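CG8862 (Drosophila melanogaster, PDB 3ISM) probably cleaves DNA and RNA as a magnesium-dependent mitochondrial endonuclease G of the non-specific His-Me finger nuclease family. Local coordinates at residues A125-W137 against I179-K192. Numbering follows the deposited sequence.
With MG (magnesium ion), chain F.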
loop_
_atom_site.group_PDB
_atom_site.type_symbol
_atom_site.label_atom_id
_atom_site.label_comp_id
_atom_site.label_asym_id
_atom_site.label_seq_id
_atom_site.Cartn_x
_atom_site.Cartn_y
_atom_site.Cartn_z
ATOM N N ALA B 125 11.872 -3.956 9.330
ATOM C CA ALA B 125 11.655 -2.973 8.270
ATOM C C ALA B 125 12.876 -2.074 8.169
ATOM O O ALA B 125 13.573 -1.853 9.173
ATOM C CB ALA B 125 10.382 -2.137 8.504
ATOM N N PRO B 126 13.171 -1.590 6.949
ATOM C CA PRO B 126 14.302 -0.688 6.770
ATOM C C PRO B 126 14.115 0.580 7.579
ATOM O O PRO B 126 13.122 1.292 7.418
ATOM C CB PRO B 126 14.301 -0.396 5.256
ATOM C CG PRO B 126 13.630 -1.588 4.667
ATOM C CD PRO B 126 12.538 -1.926 5.667
ATOM N N GLN B 127 15.065 0.825 8.468
ATOM C CA GLN B 127 15.082 2.036 9.266
ATOM C C GLN B 127 16.436 2.704 9.132
ATOM O O GLN B 127 17.464 2.016 9.076
ATOM C CB GLN B 127 14.822 1.709 10.733
ATOM C CG GLN B 127 13.458 1.069 10.984
ATOM C CD GLN B 127 13.160 0.916 12.456
ATOM O OE1 GLN B 127 14.017 0.508 13.230
ATOM N NE2 GLN B 127 11.937 1.258 12.853
ATOM N N VAL B 128 16.426 4.037 9.073
ATOM C CA VAL B 128 17.640 4.841 9.278
ATOM C C VAL B 128 18.320 4.397 10.575
ATOM O O VAL B 128 17.656 4.191 11.595
ATOM C CB VAL B 128 17.278 6.352 9.328
ATOM C CG1 VAL B 128 18.463 7.216 9.734
ATOM C CG2 VAL B 128 16.717 6.800 7.968
ATOM N N GLY B 129 19.637 4.224 10.523
ATOM C CA GLY B 129 20.393 3.712 11.649
ATOM C C GLY B 129 20.699 4.751 12.711
ATOM O O GLY B 129 19.926 4.925 13.651
ATOM N N GLN B 130 21.856 5.394 12.566
ATOM C CA GLN B 130 22.253 6.535 13.377
ATOM C C GLN B 130 21.199 7.622 13.256
ATOM O O GLN B 130 20.814 8.012 12.141
ATOM C CB GLN B 130 23.594 7.083 12.893
ATOM C CG GLN B 130 24.801 6.263 13.308
ATOM C CD GLN B 130 26.091 6.782 12.693
ATOM O OE1 GLN B 130 26.761 7.655 13.256
ATOM N NE2 GLN B 130 26.457 6.231 11.536
ATOM N N GLY B 131 20.731 8.097 14.405
ATOM C CA GLY B 131 19.695 9.124 14.441
ATOM C C GLY B 131 18.267 8.616 14.372
ATOM O O GLY B 131 17.335 9.418 14.292
ATOM N N PHE B 132 18.070 7.297 14.401
ATOM C CA PHE B 132 16.711 6.742 14.435
ATOM C C PHE B 132 16.672 5.353 15.101
ATOM O O PHE B 132 16.539 5.277 16.328
ATOM C CB PHE B 132 16.016 6.781 13.046
ATOM C CG PHE B 132 14.566 6.382 13.087
ATOM C CD1 PHE B 132 13.627 7.190 13.717
ATOM C CD2 PHE B 132 14.138 5.180 12.517
ATOM C CE1 PHE B 132 12.266 6.816 13.777
ATOM C CE2 PHE B 132 12.793 4.800 12.567
ATOM C CZ PHE B 132 11.852 5.627 13.202
ATOM N N ASN B 133 16.814 4.275 14.322
ATOM C CA ASN B 133 16.840 2.912 14.889
ATOM C C ASN B 133 17.716 2.834 16.139
ATOM O O ASN B 133 17.282 2.326 17.183
ATOM C CB ASN B 133 17.320 1.882 13.851
ATOM C CG ASN B 133 17.448 0.459 14.429
ATOM O OD1 ASN B 133 16.538 -0.055 15.100
ATOM N ND2 ASN B 133 18.583 -0.182 14.164
ATOM N N ARG B 134 18.927 3.379 16.038
ATOM C CA ARG B 134 19.923 3.245 17.104
ATOM C C ARG B 134 19.795 4.316 18.176
ATOM O O ARG B 134 20.403 4.212 19.232
ATOM C CB ARG B 134 21.346 3.246 16.530
ATOM C CG ARG B 134 21.546 2.224 15.415
ATOM C CD ARG B 134 23.004 2.157 14.931
ATOM N NE ARG B 134 23.034 1.583 13.586
ATOM C CZ ARG B 134 24.122 1.464 12.831
ATOM N NH1 ARG B 134 24.028 0.937 11.616
ATOM N NH2 ARG B 134 25.290 1.874 13.281
ATOM N N ASP B 135 18.974 5.326 17.917
ATOM C CA ASP B 135 18.860 6.462 18.826
ATOM C C ASP B 135 17.390 6.768 19.170
ATOM O O ASP B 135 16.781 6.051 19.975
ATOM C CB ASP B 135 19.591 7.668 18.227
ATOM C CG ASP B 135 21.094 7.442 18.121
ATOM O OD1 ASP B 135 21.801 7.583 19.144
ATOM O OD2 ASP B 135 21.578 7.126 17.014
ATOM N N ALA B 136 16.831 7.803 18.549
ATOM C CA ALA B 136 15.452 8.241 18.789
ATOM C C ALA B 136 14.399 7.107 18.879
ATOM O O ALA B 136 13.585 7.081 19.802
ATOM C CB ALA B 136 15.037 9.273 17.732
ATOM N N TRP B 137 14.411 6.181 17.933
ATOM C CA TRP B 137 13.447 5.069 17.971
ATOM C C TRP B 137 13.698 4.147 19.173
ATOM O O TRP B 137 12.754 3.691 19.819
ATOM C CB TRP B 137 13.463 4.287 16.650
ATOM C CG TRP B 137 12.400 3.224 16.536
ATOM C CD1 TRP B 137 12.591 1.872 16.528
ATOM C CD2 TRP B 137 10.985 3.428 16.396
ATOM N NE1 TRP B 137 11.389 1.222 16.406
ATOM C CE2 TRP B 137 10.388 2.155 16.318
ATOM C CE3 TRP B 137 10.170 4.563 16.323
ATOM C CZ2 TRP B 137 9.006 1.981 16.168
ATOM C CZ3 TRP B 137 8.789 4.388 16.174
ATOM C CH2 TRP B 137 8.228 3.108 16.107
ATOM N N ILE B 179 14.075 -1.476 -1.487
ATOM C CA ILE B 179 15.463 -1.923 -1.554
ATOM C C ILE B 179 15.629 -3.407 -1.926
ATOM O O ILE B 179 14.826 -4.252 -1.545
ATOM C CB ILE B 179 16.240 -1.587 -0.239
ATOM C CG1 ILE B 179 15.571 -2.244 0.974
ATOM C CG2 ILE B 179 16.337 -0.066 -0.054
ATOM C CD1 ILE B 179 16.379 -2.118 2.288
ATOM N N GLY B 180 16.689 -3.694 -2.671
ATOM C CA GLY B 180 17.085 -5.058 -2.999
ATOM C C GLY B 180 16.230 -5.692 -4.074
ATOM O O GLY B 180 15.189 -5.142 -4.465
ATOM N N ALA B 181 16.666 -6.861 -4.538
ATOM C CA ALA B 181 15.915 -7.655 -5.523
ATOM C C ALA B 181 14.511 -7.986 -5.041
ATOM O O ALA B 181 13.598 -8.103 -5.841
ATOM C CB ALA B 181 16.678 -8.936 -5.881
ATOM N N ASN B 182 14.321 -8.098 -3.733
ATOM C CA ASN B 182 12.988 -8.389 -3.206
ATOM C C ASN B 182 12.137 -7.156 -2.967
ATOM O O ASN B 182 11.050 -7.259 -2.442
ATOM C CB ASN B 182 13.064 -9.285 -1.971
ATOM C CG ASN B 182 13.674 -10.656 -2.290
ATOM O OD1 ASN B 182 13.238 -11.321 -3.221
ATOM N ND2 ASN B 182 14.693 -11.059 -1.536
ATOM N N THR B 183 12.630 -5.995 -3.396
ATOM C CA THR B 183 11.908 -4.731 -3.275
ATOM C C THR B 183 11.264 -4.544 -1.904
ATOM O O THR B 183 10.053 -4.413 -1.780
ATOM C CB THR B 183 10.875 -4.534 -4.414
ATOM O OG1 THR B 183 9.826 -5.487 -4.276
ATOM C CG2 THR B 183 11.535 -4.727 -5.803
ATOM N N VAL B 184 12.095 -4.539 -0.869
ATOM C CA VAL B 184 11.613 -4.318 0.494
ATOM C C VAL B 184 11.293 -2.820 0.665
ATOM O O VAL B 184 12.141 -1.971 0.401
ATOM C CB VAL B 184 12.636 -4.828 1.539
ATOM C CG1 VAL B 184 12.122 -4.618 2.999
ATOM C CG2 VAL B 184 12.915 -6.294 1.300
ATOM N N ALA B 185 10.057 -2.511 1.067
ATOM C CA ALA B 185 9.625 -1.126 1.207
ATOM C C ALA B 185 10.317 -0.405 2.365
ATOM O O ALA B 185 10.509 -0.981 3.439
ATOM C CB ALA B 185 8.133 -1.064 1.390
ATOM N N VAL B 186 10.687 0.853 2.134
ATOM C CA VAL B 186 11.220 1.716 3.181
ATOM C C VAL B 186 10.104 2.660 3.636
ATOM O O VAL B 186 9.757 3.627 2.940
ATOM C CB VAL B 186 12.456 2.521 2.727
ATOM C CG1 VAL B 186 12.979 3.377 3.894
ATOM C CG2 VAL B 186 13.585 1.581 2.180
ATOM N N PRO B 187 9.517 2.365 4.797
ATOM C CA PRO B 187 8.415 3.185 5.311
ATOM C C PRO B 187 8.820 4.641 5.565
ATOM O O PRO B 187 9.983 4.924 5.875
ATOM C CB PRO B 187 8.032 2.465 6.612
ATOM C CG PRO B 187 8.504 1.011 6.387
ATOM C CD PRO B 187 9.811 1.216 5.678
ATOM N N THR B 188 7.869 5.557 5.412
ATOM C CA THR B 188 8.138 6.984 5.606
ATOM C C THR B 188 8.184 7.294 7.117
ATOM O O THR B 188 8.874 8.200 7.545
ATOM C CB THR B 188 7.052 7.879 4.923
ATOM O OG1 THR B 188 5.787 7.730 5.605
ATOM C CG2 THR B 188 6.893 7.502 3.464
ATOM N N HIS B 189 7.421 6.526 7.895
ATOM C CA HIS B 189 7.204 6.782 9.334
ATOM C C HIS B 189 6.905 5.450 10.021
ATOM O O HIS B 189 6.579 4.470 9.362
ATOM C CB HIS B 189 5.988 7.701 9.572
ATOM C CG HIS B 189 6.118 9.091 9.015
ATOM N ND1 HIS B 189 6.005 9.369 7.668
ATOM C CD2 HIS B 189 6.264 10.289 9.632
ATOM C CE1 HIS B 189 6.127 10.672 7.474
ATOM N NE2 HIS B 189 6.288 11.254 8.651
ATOM N N PHE B 190 6.994 5.435 11.351
ATOM C CA PHE B 190 6.543 4.306 12.155
ATOM C C PHE B 190 5.693 4.813 13.320
ATOM O O PHE B 190 5.839 5.938 13.733
ATOM C CB PHE B 190 7.742 3.512 12.689
ATOM C CG PHE B 190 8.570 2.861 11.619
ATOM C CD1 PHE B 190 8.253 1.588 11.158
ATOM C CD2 PHE B 190 9.683 3.515 11.085
ATOM C CE1 PHE B 190 9.014 0.984 10.155
ATOM C CE2 PHE B 190 10.459 2.915 10.091
ATOM C CZ PHE B 190 10.120 1.648 9.620
ATOM N N TYR B 191 4.808 3.983 13.853
ATOM C CA TYR B 191 3.993 4.383 15.007
ATOM C C TYR B 191 4.139 3.370 16.127
ATOM O O TYR B 191 4.513 2.227 15.886
ATOM C CB TYR B 191 2.493 4.478 14.650
ATOM C CG TYR B 191 1.920 3.176 14.142
ATOM C CD1 TYR B 191 1.567 2.141 15.014
ATOM C CD2 TYR B 191 1.747 2.973 12.782
ATOM C CE1 TYR B 191 1.085 0.936 14.537
ATOM C CE2 TYR B 191 1.249 1.789 12.289
ATOM C CZ TYR B 191 0.929 0.779 13.166
ATOM O OH TYR B 191 0.448 -0.383 12.653
ATOM N N LYS B 192 3.802 3.803 17.338
ATOM C CA LYS B 192 3.495 2.902 18.443
ATOM C C LYS B 192 2.216 3.404 19.074
ATOM O O LYS B 192 2.100 4.583 19.400
ATOM C CB LYS B 192 4.610 2.873 19.490
ATOM C CG LYS B 192 5.826 2.043 19.072
ATOM C CD LYS B 192 6.798 1.907 20.238
ATOM C CE LYS B 192 8.091 1.175 19.840
ATOM N NZ LYS B 192 7.850 -0.266 19.558
HETATM MG MG MG F . 15.808 -1.378 16.656
HETATM O O HOH W 1 15.539 0.461 17.836
HETATM O O HOH W 2 10.164 -0.997 17.907
HETATM O O HOH W 3 17.575 -1.600 17.784
HETATM O O HOH W 4 16.492 -2.877 15.603
HETATM O O HOH W 5 14.029 -0.892 15.583
HETATM O O HOH W 6 14.761 -2.323 17.916
#
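Phe190 rises from strand 189-197 between Trp137, Phe132 and the chain at 125-127, and makes an aromatic cluster with the first two. Its ring turns an edge toward the face of the Trp137 six-membered ring, centroids 5.7 Å apart and planes at 50°, while its CB lies 3.5 Å from Trp137 CH2. Phe132 meets it rim to rim, CE2 to Phe190 CD2 at 3.7 Å, with neither ring over the other. The Gln127 side chain spans one face of Phe190, and Ala125 CB reaches the rim, 3.8 Å from Phe190 CE1. The Trp137 side chain swings away from its own backbone N (chi1 -173°), which brings the indole to Lys192, whose CE comes obliquely against CZ2. Lys192 NZ hydrogen-bonds to Thr158 OG1 and to a water that also accepts a weak bond from Trp137 NE1. Cut back to an alanine, Phe190 would probably leave a gap beneath Gln127 and take from Trp137 and Phe132 their shared aromatic neighbour. Farther along, the Pro126 ring packs among Ile179, Val184 and Val186, with CB 3.7 Å from Val186 CG2 and CD 3.2 Å from Ala185 O. Asn133 OD1 binds magnesium at 2.2 Å; five waters complete the octahedron. The contact joins what is consistent with the family's beta-beta-alpha metal motif (strands 98-101 and 124-127, then helix 136-146, Asn133 between) to the central sheet, where strands 153-161 and 203-211 flank strand 189-197.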